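Local atomic coordinates of beta-galactosidase (Bacillus circulans subsp. alkalophilus, PDB entry 3TTY), a protein that hydrolyses terminal non-reducing beta-D-galactose residues of beta-galactosides and works as a glycoside hydrolase built on a TIM barrel, in an assembly of three chains. Residues R474-A477 and T481-T484; L611-P614 and E618-E621; H428-A433 and V483-S488; G12-P17 and V42-W47; L630-H635 and M640-G645. One frame throughout, in Å; residues are numbered along the deposited sequence.

Contact 1: residues R474-A477 and T481-T484; sequences RFVA and TFVT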
# COMPACT_ATOMS: atom_id res chain seq x y z
N ARG A 474 2.17 31.46 35.28
CA ARG A 474 3.14 31.87 36.28
C ARG A 474 4.53 32.17 35.69
O ARG A 474 5.16 33.17 36.05
CB ARG A 474 3.24 30.84 37.40
CG ARG A 474 3.98 31.32 38.61
CD ARG A 474 3.62 30.48 39.82
NE ARG A 474 2.17 30.43 40.00
CZ ARG A 474 1.42 29.36 39.76
NH1 ARG A 474 1.98 28.23 39.32
NH2 ARG A 474 0.10 29.42 39.96
N PHE A 475 4.99 31.32 34.78
CA PHE A 475 6.25 31.54 34.06
C PHE A 475 6.25 32.87 33.31
O PHE A 475 7.17 33.68 33.43
CB PHE A 475 6.52 30.39 33.08
CG PHE A 475 7.59 30.68 32.06
CD1 PHE A 475 8.94 30.67 32.41
CD2 PHE A 475 7.25 30.95 30.74
CE1 PHE A 475 9.92 30.94 31.47
CE2 PHE A 475 8.24 31.22 29.79
CZ PHE A 475 9.57 31.21 30.16
N VAL A 476 5.19 33.12 32.55
CA VAL A 476 5.10 34.33 31.74
C VAL A 476 4.95 35.59 32.60
O VAL A 476 5.60 36.60 32.34
CB VAL A 476 3.94 34.25 30.73
CG1 VAL A 476 3.82 35.56 29.96
CG2 VAL A 476 4.14 33.07 29.78
N ALA A 477 4.12 35.53 33.63
CA ALA A 477 3.90 36.68 34.50
C ALA A 477 5.18 37.10 35.22
O ALA A 477 5.38 38.29 35.51
CB ALA A 477 2.79 36.40 35.50
N THR A 481 9.12 34.49 28.28
CA THR A 481 8.29 34.49 27.08
C THR A 481 7.86 33.08 26.68
O THR A 481 8.62 32.10 26.77
CB THR A 481 8.85 35.33 25.88
OG1 THR A 481 9.17 34.49 24.77
CG2 THR A 481 10.03 36.14 26.27
N PHE A 482 6.60 32.98 26.28
CA PHE A 482 6.03 31.69 25.93
C PHE A 482 5.55 31.77 24.50
O PHE A 482 4.99 32.78 24.09
CB PHE A 482 4.87 31.36 26.88
CG PHE A 482 4.21 30.04 26.59
CD1 PHE A 482 4.81 28.86 26.95
CD2 PHE A 482 2.96 30.00 25.98
CE1 PHE A 482 4.19 27.64 26.68
CE2 PHE A 482 2.34 28.80 25.72
CZ PHE A 482 2.95 27.62 26.07
N VAL A 483 5.80 30.70 23.74
CA VAL A 483 5.34 30.66 22.35
C VAL A 483 4.47 29.43 22.10
O VAL A 483 4.83 28.32 22.46
CB VAL A 483 6.54 30.61 21.37
CG1 VAL A 483 6.04 30.59 19.92
CG2 VAL A 483 7.48 31.78 21.62
N THR A 484 3.31 29.62 21.48
CA THR A 484 2.53 28.46 21.06
C THR A 484 1.87 28.71 19.70
O THR A 484 2.09 29.77 19.11
CB THR A 484 1.57 27.91 22.16
OG1 THR A 484 1.06 26.63 21.77
CG2 THR A 484 0.43 28.86 22.44

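Contact 2: residues L611-P614 and E618-E621; sequences LNTP and EVAE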
# COMPACT_ATOMS: atom_id res chain seq x y z
N LEU A 611 28.00 31.11 19.46
CA LEU A 611 29.03 31.47 18.51
C LEU A 611 28.30 31.74 17.21
O LEU A 611 27.23 31.18 16.97
CB LEU A 611 29.96 30.29 18.30
CG LEU A 611 31.48 30.42 18.36
CD1 LEU A 611 31.94 31.35 19.48
CD2 LEU A 611 32.08 29.04 18.51
N ASN A 612 28.85 32.62 16.37
CA ASN A 612 28.36 32.76 15.00
C ASN A 612 29.20 31.89 14.08
O ASN A 612 30.42 31.98 14.10
CB ASN A 612 28.40 34.21 14.54
CG ASN A 612 27.34 35.06 15.22
OD1 ASN A 612 26.17 35.02 14.85
ND2 ASN A 612 27.74 35.82 16.24
N THR A 613 28.55 31.03 13.30
CA THR A 613 29.26 30.11 12.43
C THR A 613 28.54 29.94 11.10
O THR A 613 27.37 30.25 10.99
CB THR A 613 29.43 28.71 13.06
OG1 THR A 613 28.13 28.14 13.29
CG2 THR A 613 30.20 28.78 14.38
N PRO A 614 29.26 29.43 10.10
CA PRO A 614 28.69 29.19 8.77
C PRO A 614 27.61 28.13 8.83
O PRO A 614 27.51 27.41 9.82
CB PRO A 614 29.89 28.68 7.96
CG PRO A 614 31.08 29.20 8.67
CD PRO A 614 30.71 29.19 10.12
N GLU A 618 27.61 23.24 13.52
CA GLU A 618 26.81 23.22 14.72
C GLU A 618 27.63 23.56 15.95
O GLU A 618 28.75 23.07 16.13
CB GLU A 618 26.17 21.84 14.88
CG GLU A 618 25.48 21.62 16.21
CD GLU A 618 24.99 20.20 16.36
OE1 GLU A 618 25.21 19.40 15.42
OE2 GLU A 618 24.40 19.89 17.41
N VAL A 619 27.08 24.43 16.80
CA VAL A 619 27.72 24.70 18.07
C VAL A 619 26.78 24.42 19.24
O VAL A 619 25.64 24.88 19.25
CB VAL A 619 28.24 26.14 18.14
CG1 VAL A 619 29.01 26.34 19.43
CG2 VAL A 619 29.10 26.45 16.93
N ALA A 620 27.26 23.68 20.23
CA ALA A 620 26.47 23.39 21.41
C ALA A 620 27.36 23.42 22.64
O ALA A 620 28.57 23.23 22.54
CB ALA A 620 25.79 22.03 21.28
N GLU A 621 26.76 23.64 23.80
CA GLU A 621 27.54 23.90 25.00
C GLU A 621 27.19 22.96 26.14
O GLU A 621 26.01 22.72 26.41
CB GLU A 621 27.36 25.35 25.45
CG GLU A 621 28.16 25.70 26.72
CD GLU A 621 27.71 27.01 27.38
OE1 GLU A 621 26.50 27.14 27.66
OE2 GLU A 621 28.57 27.90 27.60

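Contact 3: residues H428-A433 and V483-S488; sequences HKYYDA and VTTFFS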
# COMPACT_ATOMS: atom_id res chain seq x y z
N HIS A 428 10.24 20.16 15.36
CA HIS A 428 11.55 20.30 14.75
C HIS A 428 11.75 21.63 13.99
O HIS A 428 12.86 22.17 13.98
CB HIS A 428 11.86 19.11 13.83
CG HIS A 428 13.19 19.21 13.13
ND1 HIS A 428 13.31 19.30 11.76
CD2 HIS A 428 14.45 19.24 13.62
CE1 HIS A 428 14.58 19.39 11.43
NE2 HIS A 428 15.30 19.35 12.55
N LYS A 429 10.71 22.16 13.36
CA LYS A 429 10.85 23.43 12.65
C LYS A 429 11.33 24.51 13.60
O LYS A 429 12.12 25.38 13.23
CB LYS A 429 9.55 23.86 11.98
CG LYS A 429 9.15 23.03 10.78
CD LYS A 429 7.77 23.42 10.28
CE LYS A 429 7.43 22.66 9.01
NZ LYS A 429 6.00 22.77 8.67
N TYR A 430 10.85 24.45 14.85
CA TYR A 430 11.24 25.45 15.84
C TYR A 430 12.62 25.15 16.39
O TYR A 430 13.43 26.05 16.60
CB TYR A 430 10.20 25.54 16.97
CG TYR A 430 9.00 26.38 16.58
CD1 TYR A 430 8.96 27.75 16.85
CD2 TYR A 430 7.93 25.83 15.90
CE1 TYR A 430 7.88 28.53 16.46
CE2 TYR A 430 6.85 26.59 15.51
CZ TYR A 430 6.82 27.94 15.80
OH TYR A 430 5.73 28.69 15.40
N TYR A 431 12.91 23.87 16.61
CA TYR A 431 14.22 23.47 17.10
C TYR A 431 15.33 23.79 16.09
O TYR A 431 16.38 24.30 16.46
CB TYR A 431 14.24 21.99 17.47
CG TYR A 431 15.53 21.56 18.14
CD1 TYR A 431 15.68 21.65 19.52
CD2 TYR A 431 16.60 21.07 17.39
CE1 TYR A 431 16.85 21.25 20.14
CE2 TYR A 431 17.78 20.67 18.01
CZ TYR A 431 17.90 20.77 19.38
OH TYR A 431 19.06 20.39 19.99
N ASP A 432 15.08 23.49 14.82
CA ASP A 432 15.99 23.78 13.71
C ASP A 432 16.37 25.25 13.74
O ASP A 432 17.55 25.60 13.73
CB ASP A 432 15.29 23.46 12.40
CG ASP A 432 16.25 23.25 11.24
OD1 ASP A 432 17.34 22.67 11.44
OD2 ASP A 432 15.91 23.67 10.11
N ALA A 433 15.37 26.12 13.78
CA ALA A 433 15.58 27.56 13.78
C ALA A 433 16.54 27.99 14.88
O ALA A 433 17.34 28.90 14.68
CB ALA A 433 14.23 28.30 13.91
N VAL A 483 5.80 30.70 23.74
CA VAL A 483 5.34 30.66 22.35
C VAL A 483 4.47 29.43 22.10
O VAL A 483 4.83 28.32 22.46
CB VAL A 483 6.54 30.61 21.37
CG1 VAL A 483 6.04 30.59 19.92
CG2 VAL A 483 7.48 31.78 21.62
N THR A 484 3.31 29.62 21.48
CA THR A 484 2.53 28.46 21.06
C THR A 484 1.87 28.71 19.70
O THR A 484 2.09 29.77 19.11
CB THR A 484 1.57 27.91 22.16
OG1 THR A 484 1.06 26.63 21.77
CG2 THR A 484 0.43 28.86 22.44
N THR A 485 1.12 27.75 19.19
CA THR A 485 0.73 27.82 17.79
C THR A 485 -0.73 27.49 17.55
O THR A 485 -1.46 27.16 18.47
CB THR A 485 1.54 26.82 16.93
OG1 THR A 485 1.18 25.48 17.29
CG2 THR A 485 3.05 27.01 17.12
N PHE A 486 -1.12 27.56 16.28
CA PHE A 486 -2.41 27.04 15.84
C PHE A 486 -2.61 25.64 16.42
O PHE A 486 -1.65 24.89 16.62
CB PHE A 486 -2.44 26.96 14.33
CG PHE A 486 -1.38 26.05 13.76
CD1 PHE A 486 -0.12 26.55 13.42
CD2 PHE A 486 -1.62 24.69 13.60
CE1 PHE A 486 0.86 25.70 12.92
CE2 PHE A 486 -0.65 23.85 13.09
CZ PHE A 486 0.60 24.36 12.75
N PHE A 487 -3.87 25.31 16.69
CA PHE A 487 -4.27 23.99 17.17
C PHE A 487 -3.68 23.61 18.53
O PHE A 487 -3.40 22.44 18.80
CB PHE A 487 -4.00 22.90 16.12
CG PHE A 487 -5.05 21.82 16.09
CD1 PHE A 487 -6.40 22.15 16.05
CD2 PHE A 487 -4.69 20.48 16.13
CE1 PHE A 487 -7.38 21.16 16.03
CE2 PHE A 487 -5.66 19.49 16.11
CZ PHE A 487 -7.01 19.84 16.06
N SER A 488 -3.52 24.61 19.40
CA SER A 488 -3.03 24.36 20.75
C SER A 488 -4.12 24.69 21.75
O SER A 488 -5.00 25.51 21.48
CB SER A 488 -1.79 25.21 21.04
OG SER A 488 -0.78 24.95 20.09

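Contact 4: residues G12-P17 and V42-W47; sequences GGDYNP and VNVFSW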
# COMPACT_ATOMS: atom_id res chain seq x y z
N GLY A 12 32.99 1.33 23.48
CA GLY A 12 32.78 -0.10 23.28
C GLY A 12 31.38 -0.34 22.76
O GLY A 12 30.90 0.43 21.93
N GLY A 13 30.72 -1.40 23.22
CA GLY A 13 29.34 -1.64 22.82
C GLY A 13 28.92 -3.10 22.85
O GLY A 13 29.54 -3.92 23.53
N ASP A 14 27.84 -3.40 22.13
CA ASP A 14 27.31 -4.76 22.08
C ASP A 14 28.38 -5.74 21.59
O ASP A 14 29.04 -5.50 20.58
CB ASP A 14 26.07 -4.83 21.18
CG ASP A 14 24.78 -4.43 21.91
OD1 ASP A 14 24.76 -3.40 22.62
OD2 ASP A 14 23.76 -5.16 21.76
N TYR A 15 28.55 -6.83 22.33
CA TYR A 15 29.58 -7.82 22.04
C TYR A 15 28.96 -9.18 22.30
O TYR A 15 28.32 -9.39 23.33
CB TYR A 15 30.80 -7.57 22.95
CG TYR A 15 31.95 -8.56 22.82
CD1 TYR A 15 32.47 -8.93 21.58
CD2 TYR A 15 32.55 -9.11 23.96
CE1 TYR A 15 33.53 -9.82 21.46
CE2 TYR A 15 33.62 -10.01 23.85
CZ TYR A 15 34.11 -10.35 22.61
OH TYR A 15 35.15 -11.25 22.50
N ASN A 16 29.14 -10.11 21.36
CA ASN A 16 28.43 -11.38 21.37
C ASN A 16 29.32 -12.58 21.05
O ASN A 16 29.11 -13.28 20.06
CB ASN A 16 27.27 -11.31 20.38
CG ASN A 16 26.31 -10.20 20.72
OD1 ASN A 16 25.61 -10.27 21.72
ND2 ASN A 16 26.30 -9.14 19.91
N PRO A 17 30.32 -12.82 21.90
CA PRO A 17 31.30 -13.88 21.69
C PRO A 17 30.64 -15.25 21.71
O PRO A 17 31.22 -16.19 21.17
CB PRO A 17 32.25 -13.72 22.87
CG PRO A 17 31.43 -13.04 23.93
CD PRO A 17 30.55 -12.09 23.16
N VAL A 42 27.24 -7.22 27.14
CA VAL A 42 27.18 -8.64 26.84
C VAL A 42 25.89 -9.28 27.33
O VAL A 42 25.16 -8.68 28.12
CB VAL A 42 28.37 -9.39 27.47
CG1 VAL A 42 29.68 -8.72 27.06
CG2 VAL A 42 28.22 -9.39 28.98
N ASN A 43 25.61 -10.47 26.82
CA ASN A 43 24.44 -11.26 27.23
C ASN A 43 23.08 -10.63 26.91
O ASN A 43 22.10 -10.85 27.63
CB ASN A 43 24.50 -11.54 28.73
CG ASN A 43 23.56 -12.66 29.14
OD1 ASN A 43 23.55 -13.75 28.54
ND2 ASN A 43 22.75 -12.40 30.17
N VAL A 44 23.01 -9.84 25.83
CA VAL A 44 21.73 -9.21 25.47
C VAL A 44 20.74 -10.24 24.93
O VAL A 44 19.54 -10.15 25.18
CB VAL A 44 21.89 -8.09 24.43
CG1 VAL A 44 20.55 -7.44 24.13
CG2 VAL A 44 22.88 -7.05 24.91
N PHE A 45 21.25 -11.25 24.22
CA PHE A 45 20.37 -12.15 23.49
C PHE A 45 20.71 -13.61 23.68
O PHE A 45 20.91 -14.34 22.71
CB PHE A 45 20.35 -11.80 22.00
CG PHE A 45 19.59 -10.53 21.67
CD1 PHE A 45 18.23 -10.44 21.93
CD2 PHE A 45 20.23 -9.45 21.09
CE1 PHE A 45 17.51 -9.28 21.61
CE2 PHE A 45 19.52 -8.28 20.78
CZ PHE A 45 18.16 -8.20 21.05
N SER A 46 20.74 -14.06 24.94
CA SER A 46 21.18 -15.42 25.21
C SER A 46 20.29 -16.11 26.23
O SER A 46 20.74 -16.99 26.97
CB SER A 46 22.64 -15.42 25.67
OG SER A 46 23.51 -15.54 24.56
N TRP A 47 19.03 -15.71 26.27
CA TRP A 47 18.11 -16.30 27.21
C TRP A 47 18.11 -17.82 27.01
O TRP A 47 18.30 -18.58 27.95
CB TRP A 47 16.72 -15.70 27.05
CG TRP A 47 15.79 -16.01 28.17
CD1 TRP A 47 15.90 -17.03 29.08
CD2 TRP A 47 14.61 -15.28 28.52
NE1 TRP A 47 14.84 -16.99 29.96
CE2 TRP A 47 14.04 -15.92 29.64
CE3 TRP A 47 13.97 -14.17 27.98
CZ2 TRP A 47 12.87 -15.46 30.24
CZ3 TRP A 47 12.80 -13.72 28.57
CH2 TRP A 47 12.27 -14.36 29.69
O HOH W 1 27.44 -11.50 25.11
O HOH W 2 25.30 -8.61 23.95
O HOH W 3 23.97 -12.29 23.02

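Contact 5: residues L630-H635 and M640-G645; sequences LFVMNH and MTFDAG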
# COMPACT_ATOMS: atom_id res chain seq x y z
N LEU A 630 32.55 24.40 24.37
CA LEU A 630 31.83 24.61 23.12
C LEU A 630 32.18 23.51 22.14
O LEU A 630 33.32 23.43 21.67
CB LEU A 630 32.15 25.96 22.49
CG LEU A 630 31.75 27.23 23.23
CD1 LEU A 630 31.75 28.40 22.23
CD2 LEU A 630 30.40 27.06 23.85
N PHE A 631 31.20 22.66 21.84
CA PHE A 631 31.37 21.63 20.84
C PHE A 631 31.09 22.21 19.46
O PHE A 631 29.97 22.61 19.16
CB PHE A 631 30.44 20.45 21.14
CG PHE A 631 30.82 19.69 22.39
CD1 PHE A 631 31.45 18.45 22.30
CD2 PHE A 631 30.56 20.21 23.64
CE1 PHE A 631 31.82 17.76 23.44
CE2 PHE A 631 30.91 19.52 24.79
CZ PHE A 631 31.55 18.29 24.69
N VAL A 632 32.13 22.30 18.64
CA VAL A 632 31.99 22.83 17.29
C VAL A 632 32.08 21.69 16.30
O VAL A 632 33.05 20.93 16.31
CB VAL A 632 33.06 23.86 16.96
CG1 VAL A 632 32.77 24.49 15.61
CG2 VAL A 632 33.12 24.92 18.05
N MET A 633 31.07 21.58 15.45
CA MET A 633 30.93 20.41 14.61
C MET A 633 30.57 20.82 13.20
O MET A 633 29.51 21.38 12.95
CB MET A 633 29.91 19.46 15.22
CG MET A 633 30.37 19.02 16.62
SD MET A 633 29.10 18.37 17.70
CE MET A 633 28.07 19.81 17.97
N ASN A 634 31.50 20.56 12.29
CA ASN A 634 31.32 20.95 10.90
C ASN A 634 30.75 19.81 10.09
O ASN A 634 31.47 18.89 9.74
CB ASN A 634 32.66 21.38 10.30
CG ASN A 634 32.52 21.83 8.87
OD1 ASN A 634 31.41 21.98 8.35
ND2 ASN A 634 33.66 22.04 8.20
N HIS A 635 29.46 19.88 9.79
CA HIS A 635 28.80 18.85 8.99
C HIS A 635 29.09 18.95 7.49
O HIS A 635 28.79 18.02 6.73
CB HIS A 635 27.29 18.87 9.25
CG HIS A 635 26.92 18.62 10.68
ND1 HIS A 635 26.89 17.36 11.23
CD2 HIS A 635 26.55 19.47 11.67
CE1 HIS A 635 26.54 17.44 12.50
NE2 HIS A 635 26.32 18.71 12.79
N MET A 640 35.82 24.92 6.83
CA MET A 640 35.01 26.09 7.15
C MET A 640 35.73 26.98 8.16
O MET A 640 36.50 26.49 8.99
CB MET A 640 33.66 25.65 7.71
CG MET A 640 32.46 26.38 7.13
SD MET A 640 32.06 25.92 5.44
CE MET A 640 30.69 27.02 5.11
N THR A 641 35.48 28.29 8.10
CA THR A 641 36.11 29.23 9.03
C THR A 641 35.09 30.04 9.82
O THR A 641 34.00 30.32 9.35
CB THR A 641 37.12 30.18 8.31
OG1 THR A 641 36.41 31.16 7.55
CG2 THR A 641 38.01 29.39 7.36
N PHE A 642 35.46 30.42 11.04
CA PHE A 642 34.53 31.14 11.90
C PHE A 642 35.30 31.92 12.95
O PHE A 642 36.41 31.54 13.32
CB PHE A 642 33.57 30.16 12.58
CG PHE A 642 34.24 29.19 13.53
CD1 PHE A 642 34.79 28.01 13.06
CD2 PHE A 642 34.33 29.48 14.89
CE1 PHE A 642 35.42 27.12 13.94
CE2 PHE A 642 34.94 28.58 15.77
CZ PHE A 642 35.49 27.41 15.30
N ASP A 643 34.69 33.00 13.43
CA ASP A 643 35.26 33.75 14.53
C ASP A 643 35.00 32.98 15.81
O ASP A 643 33.85 32.73 16.17
CB ASP A 643 34.66 35.16 14.59
CG ASP A 643 35.27 36.03 15.68
OD1 ASP A 643 36.31 35.65 16.28
OD2 ASP A 643 34.71 37.12 15.94
N ALA A 644 36.06 32.59 16.50
CA ALA A 644 35.93 31.76 17.68
C ALA A 644 35.84 32.62 18.92
O ALA A 644 35.79 32.11 20.04
CB ALA A 644 37.11 30.79 17.78
N GLY A 645 35.80 33.93 18.72
CA GLY A 645 35.84 34.87 19.84
C GLY A 645 37.26 35.11 20.30
O GLY A 645 38.17 34.35 19.96

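Contact 1: residues R474-A477 and T481-T484
The last turn of a helix, 474-477, meets the first residues of the strand 481-484 after a three-residue turn. The backbones come nearest at V476 and T481, whose CA atoms are 5.6 Å apart, and no hydrogen bond joins the two segments. F475 points its side chain at the strand, while V476 reaches it with its CG2 branch. F475 carries its CG opposite the backbone N (chi1 165°), and this sends the ring out beside the start of the strand, where its edge meets the carbonyl of T481 in the plane of the ring. CE2 of F475 lies 3.2 Å from O of T481 and CZ of F475 3.6 Å from the same oxygen, so the weakly positive ring hydrogens face the carbonyl. Beside it, CG2 of V476 presses against CB of F482 at 3.4 Å, the two side chains crossing at about a right angle, while the F482 ring leads off from the helix. Replacing F475 by an alanine would probably open a gap beside the T481 carbonyl and take an apolar neighbour from V456 and L450. The contact closes the beta-alpha-beta unit of strand 455-458, helix 468-477 and strand 481-485. T481 pairs through its backbone with K454 and V456, F482 with Q581 and Y583 of strand 580-585, and the F482 side chain also touches A458 of strand 455-458 and M510 of helix 507-510.

Contact 2: residues L611-P614 and E618-E621
No flat group takes part where L611 and T613 meet V619: methyl and methylene groups make the contact, and the nearby ring is that of F642 on strand 640-643, against which L611 and T613 both pack. V619 is the single residue of its strand that both partners reach. Of the two, its CG1 faces L611 alone, while its CG2 touches both T613 and L611. CG1, set opposite the backbone N (chi1 -175°), approaches CD2 of L611 at 4.2 Å. CG2 of V619 lies 3.6 Å from CG2 of T613, the closest approach of the contact; CB of L611 stands 4.2 Å from that same V619 methyl. L611 and V619 cross at about a right angle. OG1 of T613 turns to polar partners instead, bonding with O of V617 and ND2 of N438. The N438 side chain also takes the V619 N-H on its OD1 and gives its ND2 to O of L611, so one asparagine ties both segments together where they do not bond directly. Here the chain after helix 591-604 covers V619 with the L611 side chain and the T613 methyl as it folds back over strand 617-624, an outer strand of the five-stranded antiparallel sheet.

Contact 3: residues H428-A433 and V483-S488
Y430 places its CG opposite the carbonyl carbon (chi1 -80°), and T485 places its methyl likewise, with OG1 turned back between backbone N and carbonyl carbon (chi1 67°); the two side chains thereby approach from opposite directions. CG2 of T485 meets the hydroxyl end of the tyrosine, 3.6 Å from OH of Y430 and 4.1 Å from CZ of Y430. A second, looser touch joins CE1 of Y430 to CG1 of V483 at 4.4 Å. Y430 lies on helix 423-435 and T485 ends strand 481-485, so the contact joins a helix to the parallel part of a mixed sheet, in a domain consistent with the glutaminase-like alpha/beta fold of its clan. L594 of helix 591-604 and P459 pack on the same tyrosine. The other branch of T485, its hydroxyl, has polar company: its OG1 accepts the N-H of V460 and donates to O of F486 at 3.0 Å, tilted 22° from the carbonyl plane. With an alanine in place of T485, the V460 N-H and the F486 carbonyl would probably lose their shared mate, and a gap would open beside the Y430 hydroxyl. OG of S488 donates to O of T485 at 2.8 Å, coming from above the carbonyl plane and tying the turn after the strand. F487, in that turn, stacks on Y462 and meets Y357 of the second subunit edge-to-face.

Contact 4: residues G12-P17 and V42-W47
O of Y15, which packs on CA of V42, also reaches the other segment through water 1: the water donates to O of Y15 at 2.9 Å and accepts from N of N43 at 2.7 Å, the shortest polar bond here. OD1 of N16 works in the same way with two further waters. Water 3 lies 2.9 Å from OD1 of N16 and takes the N-H of F45 at 3.1 Å; water 2, 2.8 Å from OD1 of N16, accepts from N of V44. Thus three successive backbone N-H groups, N43 to F45, are met by water rather than by the facing chain. The direct contacts are van der Waals touches. CD2 of Y15 lies 4.2 Å from CG1 of V42, with CD of P17 over the centre of the tyrosine ring. CG of D14 stands opposite its carbonyl carbon (chi1 -84°), bringing a carboxylate oxygen against a methyl: OD2 of D14 is 3.8 Å from CG2 of V44, the two side chains crossing at about a right angle. The segments take in the C-terminal ends of the first two TIM-barrel strands and the loops after them. The D14 side chain is about 4 Å from the bound galactose; F45 touches the sugar and also meets W187 of the third subunit. Water makes the polar link between these segments, consistent with a hydrated seam beside the sugar pocket; bonds such as N16 to Q346 hold them elsewhere.

Contact 5: residues L630-H635 and M640-G645
Strand 630-634 and strand 640-643 run in opposite directions without pairing, with CA atoms 7.4 Å apart at N634 and M640 and 9.8 Å apart at V632 and A644. They belong to different antiparallel sheets of the C-terminal domain, which face one another as in a beta-sandwich, and side chains fill the space between them. V632 and F642 approach from opposite sheets. The phenylalanine ring, set between its backbone N and carbonyl carbon (chi1 65°), rises from its strand so that CZ of F642 lies 4.0 Å from CG1 of V632. I664 packs on both residues, and M670 also lies on F642. At the other end ND2 of N634 is 3.6 Å from CB of M640, the two side chains crossing at about a right angle, while the thioether end of M640 leads away. Bonds from OD1 of N634 to N636 and from its ND2 to the E638 carbonyl tie it to the turn between the strands, and ND2 also bonds P665, after strand 661-664. Beyond the second strand D643 closes an Asx turn, its OD1 accepting N of G645 at 3.0 Å with an N-H...O angle of 152° and from above the carboxylate plane.

Overall arrangement
Contacts 1 and 3 share V483 and T484: helix 468-477 and helix 423-435 both pack on strand 481-485, and the centres of the two contacts are 14 Å apart. Contacts 2 and 5 form a second pair, centres 6 Å apart, where strands 617-624 and 627-634 pair as neighbours in one sheet (N of E618 to O of M633 at 2.7 Å, a probable hydrogen bond) and P614 packs against M640 and T641. Contact 3 comes within about 6 Å of contact 2 between nearest atoms, without touching it. Contact 4 stands apart in the catalytic barrel; its centre is 37 to 47 Å from the others, and it holds F45 of the galactose pocket, on the opposite side of the chain's centre from contacts 1 and 3.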